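Local coordinates for protein phosphoinositol-specific phospholipase C (Pseudomonas sp., PDB 5FYP) that probably cleaves phosphoinositides in a calcium-dependent manner, as a bacterial phosphoinositide-specific phospholipase C, at residues N193-S205 against K224-V236. Residues are numbered along the deposited sequence; the frame is centred on the assembly and turned at random. Where two conformers were deposited one is given.
With SO4 (sulfate ion), chain E.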
ATOM      1  N   ASN A 193      -2.154  -2.510 -14.996  1.00  7.65           N
ATOM      2  CA  ASN A 193      -2.825  -1.289 -14.560  1.00  7.63           C
ATOM      3  C   ASN A 193      -4.310  -1.281 -14.908  1.00  7.40           C
ATOM      4  O   ASN A 193      -5.077  -0.556 -14.255  1.00  7.60           O
ATOM      5  CB  ASN A 193      -2.139  -0.069 -15.157  1.00  7.66           C
ATOM      6  CG  ASN A 193      -0.758   0.188 -14.585  1.00  7.38           C
ATOM      7  OD1 ASN A 193      -0.423  -0.310 -13.514  1.00  7.77           O
ATOM      8  ND2 ASN A 193       0.027   0.987 -15.280  1.00  7.29           N
ATOM      9  N   GLN A 194      -4.731  -2.041 -15.916  1.00  8.36           N
ATOM     10  CA  GLN A 194      -6.143  -2.160 -16.228  1.00  9.00           C
ATOM     11  C   GLN A 194      -6.985  -2.529 -14.997  1.00  8.14           C
ATOM     12  O   GLN A 194      -8.103  -2.038 -14.874  1.00  9.04           O
ATOM     13  CB  GLN A 194      -6.335  -3.226 -17.321  1.00 10.57           C
ATOM     14  CG  GLN A 194      -5.886  -2.846 -18.708  1.00 13.24           C
ATOM     15  CD  GLN A 194      -4.397  -2.955 -19.007  1.00 13.93           C
ATOM     16  OE1 GLN A 194      -3.515  -3.201 -18.109  1.00 13.46           O
ATOM     17  NE2 GLN A 194      -4.073  -2.724 -20.285  1.00 15.32           N
ATOM     18  N   LYS A 195      -6.471  -3.398 -14.124  1.00  8.47           N
ATOM     19  CA  LYS A 195      -7.255  -3.793 -12.961  1.00  8.49           C
ATOM     20  C   LYS A 195      -7.430  -2.648 -11.976  1.00  7.85           C
ATOM     21  O   LYS A 195      -8.452  -2.565 -11.294  1.00  8.67           O
ATOM     22  CB  LYS A 195      -6.667  -5.028 -12.265  1.00  8.58           C
ATOM     23  CG  LYS A 195      -7.121  -6.367 -12.829  1.00 10.15           C
ATOM     24  CD  LYS A 195      -6.837  -6.598 -14.284  1.00 11.04           C
ATOM     25  CE  LYS A 195      -7.210  -8.018 -14.701  1.00 12.58           C
ATOM     26  NZ  LYS A 195      -7.043  -8.272 -16.141  1.00 15.25           N
ATOM     27  N   LEU A 196      -6.438  -1.768 -11.890  1.00  7.10           N
ATOM     28  CA  LEU A 196      -6.538  -0.574 -11.071  1.00  7.32           C
ATOM     29  C   LEU A 196      -7.536   0.411 -11.689  1.00  7.40           C
ATOM     30  O   LEU A 196      -8.298   1.055 -10.976  1.00  7.70           O
ATOM     31  CB  LEU A 196      -5.167   0.090 -10.888  1.00  7.41           C
ATOM     32  CG  LEU A 196      -4.255  -0.530  -9.824  1.00  8.50           C
ATOM     33  CD1 LEU A 196      -4.116  -2.010  -9.819  1.00  9.78           C
ATOM     34  CD2 LEU A 196      -2.915   0.146  -9.873  1.00  8.32           C
ATOM     35  N   SER A 197      -7.506   0.536 -13.018  1.00  7.41           N
ATOM     36  CA  SER A 197      -8.441   1.418 -13.702  1.00  8.22           C
ATOM     37  C   SER A 197      -9.889   0.955 -13.499  1.00  8.75           C
ATOM     38  O   SER A 197     -10.776   1.772 -13.274  1.00  9.63           O
ATOM     39  CB  SER A 197      -8.079   1.489 -15.172  1.00  8.17           C
ATOM     40  OG  SER A 197      -8.798   2.543 -15.807  1.00  9.56           O
ATOM     41  N   GLN A 198     -10.073  -0.353 -13.524  1.00  8.43           N
ATOM     42  CA  GLN A 198     -11.401  -0.926 -13.298  1.00  9.43           C
ATOM     43  C   GLN A 198     -11.884  -0.613 -11.868  1.00  8.90           C
ATOM     44  O   GLN A 198     -13.047  -0.278 -11.658  1.00  9.84           O
ATOM     45  CB  GLN A 198     -11.359  -2.423 -13.527  1.00 10.07           C
ATOM     46  CG  GLN A 198     -11.199  -2.793 -14.999  1.00 11.26           C
ATOM     47  CD  GLN A 198     -10.622  -4.181 -15.216  1.00 12.45           C
ATOM     48  OE1 GLN A 198     -10.564  -5.007 -14.319  1.00 16.75           O
ATOM     49  NE2 GLN A 198     -10.222  -4.453 -16.419  1.00 16.99           N
ATOM     50  N   TYR A 199     -10.983  -0.766 -10.895  1.00  8.59           N
ATOM     51  CA  TYR A 199     -11.322  -0.452  -9.509  1.00  7.90           C
ATOM     52  C   TYR A 199     -11.727   1.020  -9.363  1.00  8.46           C
ATOM     53  O   TYR A 199     -12.770   1.339  -8.787  1.00  9.27           O
ATOM     54  CB  TYR A 199     -10.146  -0.825  -8.608  1.00  8.57           C
ATOM     55  CG  TYR A 199     -10.348  -0.361  -7.187  1.00  8.39           C
ATOM     56  CD1 TYR A 199     -11.072  -1.133  -6.271  1.00  8.47           C
ATOM     57  CD2 TYR A 199      -9.862   0.856  -6.763  1.00  8.65           C
ATOM     58  CE1 TYR A 199     -11.322  -0.683  -4.991  1.00  8.67           C
ATOM     59  CE2 TYR A 199     -10.084   1.325  -5.473  1.00  8.37           C
ATOM     60  CZ  TYR A 199     -10.839   0.548  -4.591  1.00  8.56           C
ATOM     61  OH  TYR A 199     -11.071   1.043  -3.348  1.00  9.10           O
ATOM     62  N   ALA A 200     -10.922   1.931  -9.906  1.00  8.18           N
ATOM     63  CA  ALA A 200     -11.198   3.347  -9.768  1.00  8.54           C
ATOM     64  C   ALA A 200     -12.468   3.759 -10.503  1.00  9.18           C
ATOM     65  O   ALA A 200     -13.221   4.608 -10.021  1.00 10.73           O
ATOM     66  CB  ALA A 200     -10.009   4.180 -10.235  1.00  8.96           C
ATOM     67  N   GLU A 201     -12.713   3.177 -11.678  1.00  9.79           N
ATOM     68  CA  GLU A 201     -13.961   3.481 -12.401  1.00 11.41           C
ATOM     69  C   GLU A 201     -15.182   3.017 -11.625  1.00 11.13           C
ATOM     70  O   GLU A 201     -16.210   3.680 -11.643  1.00 12.68           O
ATOM     71  CB  GLU A 201     -13.903   2.883 -13.805  1.00 13.04           C
ATOM     72  CG  GLU A 201     -12.948   3.688 -14.662  1.00 20.00           C
ATOM     73  CD  GLU A 201     -13.210   3.697 -16.111  1.00 22.61           C
ATOM     74  OE1 GLU A 201     -13.938   2.764 -16.578  1.00 23.57           O
ATOM     75  OE2 GLU A 201     -12.639   4.654 -16.717  1.00 24.51           O
ATOM     76  N   ALA A 202     -15.058   1.902 -10.932  1.00 10.92           N
ATOM     77  CA  ALA A 202     -16.179   1.371 -10.146  1.00 10.29           C
ATOM     78  C   ALA A 202     -16.442   2.196  -8.873  1.00 11.47           C
ATOM     79  O   ALA A 202     -17.596   2.432  -8.538  1.00 14.01           O
ATOM     80  CB  ALA A 202     -15.923  -0.074  -9.774  1.00 11.75           C
ATOM     81  N   ARG A 203     -15.388   2.600  -8.191  1.00 10.50           N
ATOM     82  CA  ARG A 203     -15.520   3.168  -6.845  1.00 10.78           C
ATOM     83  C   ARG A 203     -15.452   4.690  -6.790  1.00 10.69           C
ATOM     84  O   ARG A 203     -15.913   5.281  -5.821  1.00 12.33           O
ATOM     85  CB  ARG A 203     -14.493   2.557  -5.888  1.00 11.02           C
ATOM     86  CG  ARG A 203     -14.564   1.031  -5.774  1.00 11.42           C
ATOM     87  CD  ARG A 203     -15.939   0.485  -5.508  1.00 12.41           C
ATOM     88  NE  ARG A 203     -16.519   1.051  -4.290  1.00 12.55           N
ATOM     89  CZ  ARG A 203     -17.805   1.381  -4.120  1.00 20.01           C
ATOM     90  NH1 ARG A 203     -18.700   1.222  -5.098  1.00 22.25           N
ATOM     91  NH2 ARG A 203     -18.188   1.945  -3.002  1.00 24.98           N
ATOM     92  N   THR A 204     -14.798   5.300  -7.787  1.00 11.11           N
ATOM     93  CA  THR A 204     -14.592   6.746  -7.886  1.00 11.92           C
ATOM     94  C   THR A 204     -14.194   7.318  -6.521  1.00 11.16           C
ATOM     95  O   THR A 204     -13.282   6.794  -5.867  1.00 11.42           O
ATOM     96  CB  THR A 204     -15.730   7.450  -8.628  1.00 15.36           C
ATOM     97  OG1 THR A 204     -16.957   7.332  -7.906  1.00 17.14           O
ATOM     98  CG2 THR A 204     -15.870   6.903 -10.036  1.00 17.09           C
ATOM     99  N   SER A 205     -14.865   8.369  -6.063  1.00 12.02           N
ATOM    100  CA  SER A 205     -14.470   9.057  -4.816  1.00 13.06           C
ATOM    101  C   SER A 205     -14.793   8.267  -3.558  1.00 12.05           C
ATOM    102  O   SER A 205     -14.341   8.636  -2.479  1.00 12.83           O
ATOM    103  CB  SER A 205     -15.153  10.420  -4.718  1.00 15.07           C
ATOM    104  OG  SER A 205     -16.560  10.262  -4.687  1.00 20.79           O
ATOM    105  N   LYS A 224      -2.119  10.371 -18.796  1.00  6.39           N
ATOM    106  CA  LYS A 224      -2.928   9.170 -18.982  1.00  6.30           C
ATOM    107  C   LYS A 224      -2.002   7.980 -18.705  1.00  6.37           C
ATOM    108  O   LYS A 224      -1.054   7.723 -19.450  1.00  7.53           O
ATOM    109  CB  LYS A 224      -3.527   9.068 -20.379  1.00  6.74           C
ATOM    110  CG  LYS A 224      -4.338   7.780 -20.547  1.00  7.67           C
ATOM    111  CD  LYS A 224      -4.598   7.404 -21.985  1.00 10.20           C
ATOM    112  CE  LYS A 224      -5.078   5.962 -22.128  1.00 11.44           C
ATOM    113  NZ  LYS A 224      -4.128   4.943 -21.532  1.00 11.77           N
ATOM    114  N   VAL A 225      -2.267   7.315 -17.589  1.00  6.04           N
ATOM    115  CA  VAL A 225      -1.418   6.216 -17.144  1.00  6.48           C
ATOM    116  C   VAL A 225      -1.562   5.048 -18.114  1.00  6.49           C
ATOM    117  O   VAL A 225      -2.665   4.747 -18.585  1.00  7.39           O
ATOM    118  CB  VAL A 225      -1.846   5.817 -15.723  1.00  6.62           C
ATOM    119  CG1 VAL A 225      -1.103   4.594 -15.222  1.00  6.76           C
ATOM    120  CG2 VAL A 225      -1.660   6.972 -14.753  1.00  6.38           C
ATOM    121  N   SER A 226      -0.452   4.373 -18.409  1.00  6.78           N
ATOM    122  CA  SER A 226      -0.481   3.213 -19.278  1.00  7.48           C
ATOM    123  C   SER A 226      -1.482   2.197 -18.760  1.00  7.20           C
ATOM    124  O   SER A 226      -1.510   1.875 -17.566  1.00  8.24           O
ATOM    125  CB  SER A 226       0.893   2.560 -19.303  1.00  9.21           C
ATOM    126  OG  SER A 226       1.874   3.498 -19.709  1.00 10.55           O
ATOM    127  N   GLY A 227      -2.357   1.722 -19.642  1.00  7.46           N
ATOM    128  CA  GLY A 227      -3.334   0.736 -19.272  1.00  8.11           C
ATOM    129  C   GLY A 227      -4.555   1.242 -18.533  1.00  7.78           C
ATOM    130  O   GLY A 227      -5.389   0.427 -18.121  1.00  9.78           O
ATOM    131  N   MET A 228      -4.676   2.561 -18.327  1.00  7.31           N
ATOM    132  CA  MET A 228      -5.809   3.137 -17.599  1.00  6.89           C
ATOM    133  C   MET A 228      -6.498   4.188 -18.433  1.00  7.13           C
ATOM    134  O   MET A 228      -5.921   4.836 -19.311  1.00  7.95           O
ATOM    135  CB  MET A 228      -5.405   3.748 -16.259  1.00  7.30           C
ATOM    136  CG  MET A 228      -4.539   2.801 -15.409  1.00  7.30           C
ATOM    137  SD  MET A 228      -4.807   2.948 -13.631  1.00  8.58           S
ATOM    138  CE  MET A 228      -4.553   4.696 -13.423  1.00  8.13           C
ATOM    139  N   SER A 229      -7.745   4.447 -18.062  1.00  7.13           N
ATOM    140  CA  SER A 229      -8.436   5.607 -18.599  1.00  7.56           C
ATOM    141  C   SER A 229      -7.875   6.907 -18.007  1.00  7.37           C
ATOM    142  O   SER A 229      -7.247   6.938 -16.944  1.00  7.22           O
ATOM    143  CB  SER A 229      -9.917   5.533 -18.268  1.00  8.40           C
ATOM    144  OG  SER A 229     -10.117   5.599 -16.860  1.00  8.58           O
ATOM    145  N   SER A 230      -8.118   8.005 -18.706  0.50  7.75           N
ATOM    146  CA  SER A 230      -7.826   9.320 -18.169  0.50  7.37           C
ATOM    147  C   SER A 230      -8.560   9.566 -16.825  0.50  7.56           C
ATOM    148  O   SER A 230      -8.005  10.084 -15.855  0.50  7.57           O
ATOM    149  CB  SER A 230      -8.149  10.369 -19.208  0.50  7.35           C
ATOM    150  OG  SER A 230      -7.846  11.625 -18.685  0.50  6.63           O
ATOM    151  N   GLN A 231      -9.826   9.175 -16.756  1.00  8.40           N
ATOM    152  CA  GLN A 231     -10.586   9.381 -15.522  1.00  9.12           C
ATOM    153  C   GLN A 231      -9.923   8.642 -14.337  1.00  7.74           C
ATOM    154  O   GLN A 231      -9.732   9.216 -13.262  1.00  8.48           O
ATOM    155  CB  GLN A 231     -12.002   8.859 -15.701  1.00 12.24           C
ATOM    156  CG  GLN A 231     -12.837   8.846 -14.445  1.00 18.91           C
ATOM    157  CD  GLN A 231     -14.157   8.098 -14.620  1.00 25.51           C
ATOM    158  OE1 GLN A 231     -14.610   7.931 -15.745  1.00 39.20           O
ATOM    159  NE2 GLN A 231     -14.781   7.643 -13.529  1.00 19.32           N
ATOM    160  N   SER A 232      -9.558   7.383 -14.543  1.00  7.55           N
ATOM    161  CA  SER A 232      -8.901   6.647 -13.461  1.00  7.39           C
ATOM    162  C   SER A 232      -7.542   7.216 -13.102  1.00  6.97           C
ATOM    163  O   SER A 232      -7.119   7.203 -11.927  1.00  7.02           O
ATOM    164  CB  SER A 232      -8.785   5.181 -13.786  1.00  8.48           C
ATOM    165  OG  SER A 232     -10.081   4.622 -13.800  1.00 10.00           O
ATOM    166  N   SER A 233      -6.822   7.701 -14.111  1.00  6.79           N
ATOM    167  CA  SER A 233      -5.505   8.308 -13.910  1.00  6.40           C
ATOM    168  C   SER A 233      -5.564   9.452 -12.898  1.00  6.21           C
ATOM    169  O   SER A 233      -4.646   9.662 -12.140  1.00  6.27           O
ATOM    170  CB  SER A 233      -4.949   8.785 -15.220  1.00  6.69           C
ATOM    171  OG  SER A 233      -4.698   7.713 -16.122  1.00  7.18           O
ATOM    172  N   GLY A 234      -6.673  10.200 -12.929  1.00  6.55           N
ATOM    173  CA  GLY A 234      -6.815  11.353 -12.048  1.00  7.00           C
ATOM    174  C   GLY A 234      -6.832  11.030 -10.561  1.00  6.41           C
ATOM    175  O   GLY A 234      -6.569  11.909  -9.758  1.00  7.33           O
ATOM    176  N   TYR A 235      -7.110   9.764 -10.196  1.00  6.72           N
ATOM    177  CA  TYR A 235      -7.114   9.328  -8.803  1.00  6.87           C
ATOM    178  C   TYR A 235      -5.745   8.925  -8.292  1.00  6.77           C
ATOM    179  O   TYR A 235      -5.606   8.561  -7.136  1.00  8.52           O
ATOM    180  CB  TYR A 235      -8.109   8.171  -8.606  1.00  7.45           C
ATOM    181  CG  TYR A 235      -9.557   8.548  -8.800  1.00  7.81           C
ATOM    182  CD1 TYR A 235     -10.324   9.036  -7.734  1.00  8.41           C
ATOM    183  CD2 TYR A 235     -10.148   8.489 -10.032  1.00  8.46           C
ATOM    184  CE1 TYR A 235     -11.646   9.411  -7.916  1.00  9.63           C
ATOM    185  CE2 TYR A 235     -11.476   8.873 -10.227  1.00  9.62           C
ATOM    186  CZ  TYR A 235     -12.215   9.352  -9.165  1.00 10.32           C
ATOM    187  OH  TYR A 235     -13.509   9.766  -9.314  1.00 12.58           O
ATOM    188  N   VAL A 236      -4.727   8.924  -9.153  1.00  6.48           N
ATOM    189  CA  VAL A 236      -3.431   8.363  -8.770  1.00  6.04           C
ATOM    190  C   VAL A 236      -2.658   9.289  -7.827  1.00  6.40           C
ATOM    191  O   VAL A 236      -2.250  10.380  -8.215  1.00  8.01           O
ATOM    192  CB  VAL A 236      -2.613   8.058 -10.042  1.00  6.58           C
ATOM    193  CG1 VAL A 236      -1.181   7.702  -9.737  1.00  7.36           C
ATOM    194  CG2 VAL A 236      -3.286   6.943 -10.840  1.00  7.01           C
TER
HETATM  195  S   SO4 E1299     -21.936   2.588  -3.322  1.00 30.79           S
HETATM  196  O1  SO4 E1299     -21.343   2.326  -4.682  1.00 37.67           O
HETATM  197  O2  SO4 E1299     -23.058   1.617  -3.125  1.00 35.15           O
HETATM  198  O3  SO4 E1299     -20.900   2.351  -2.266  1.00 39.32           O
HETATM  199  O4  SO4 E1299     -22.629   3.917  -3.227  1.00 36.49           O
HETATM  200  O   HOH W   1     -16.811   5.817 -13.282  1.00 23.33           O
HETATM  201  O   HOH W   2     -13.794   6.970 -18.631  1.00 68.69           O
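Ser197 O is gripped twice: Glu201 N donates to it in the ordinary helical bond, and Ser232 OG, from the facing segment, donates to it at 3.0 Å, in the carbonyl plane on a lone pair. Serine suits this place because its short arm puts a hydroxyl donor right beside the backbone of helix 193-203. Ser197 OG, turned anti to its own backbone nitrogen (chi1 -168°), accepts almost straight from Ser229 N, at 3.1 Å and 168°. Ser229 is the N-cap: its OG accepts from Ser232 N and gives its proton to Glu201 OE2 at 2.7 Å, meeting the carboxylate on the anti side, 35° out of plane. With an alanine here instead of Ser229, Ser232 N and Glu201 OE2 would probably both lose this hydroxyl partner, and the cap its tie to the longer helix. At the other end Asn193 ND2 donates to Ser226 O at 2.9 Å, while its OD1 is held by Val214 N. Gly227 accommodates positive phi in the type II turn, where a side chain would crowd Gln194. The flexible Met228 chain, bent at chi2 and chi3, lays SD against Leu196 CB at 4.0 Å, an apolar contact; Leu196 also packs on Leu188 of strand 184-189. Just past helix 193-203, Thr204 packs against the Tyr235 phenol, OH to CB 3.3 Å. Small hydroxyls thus join the two helices through backbone and capping groups.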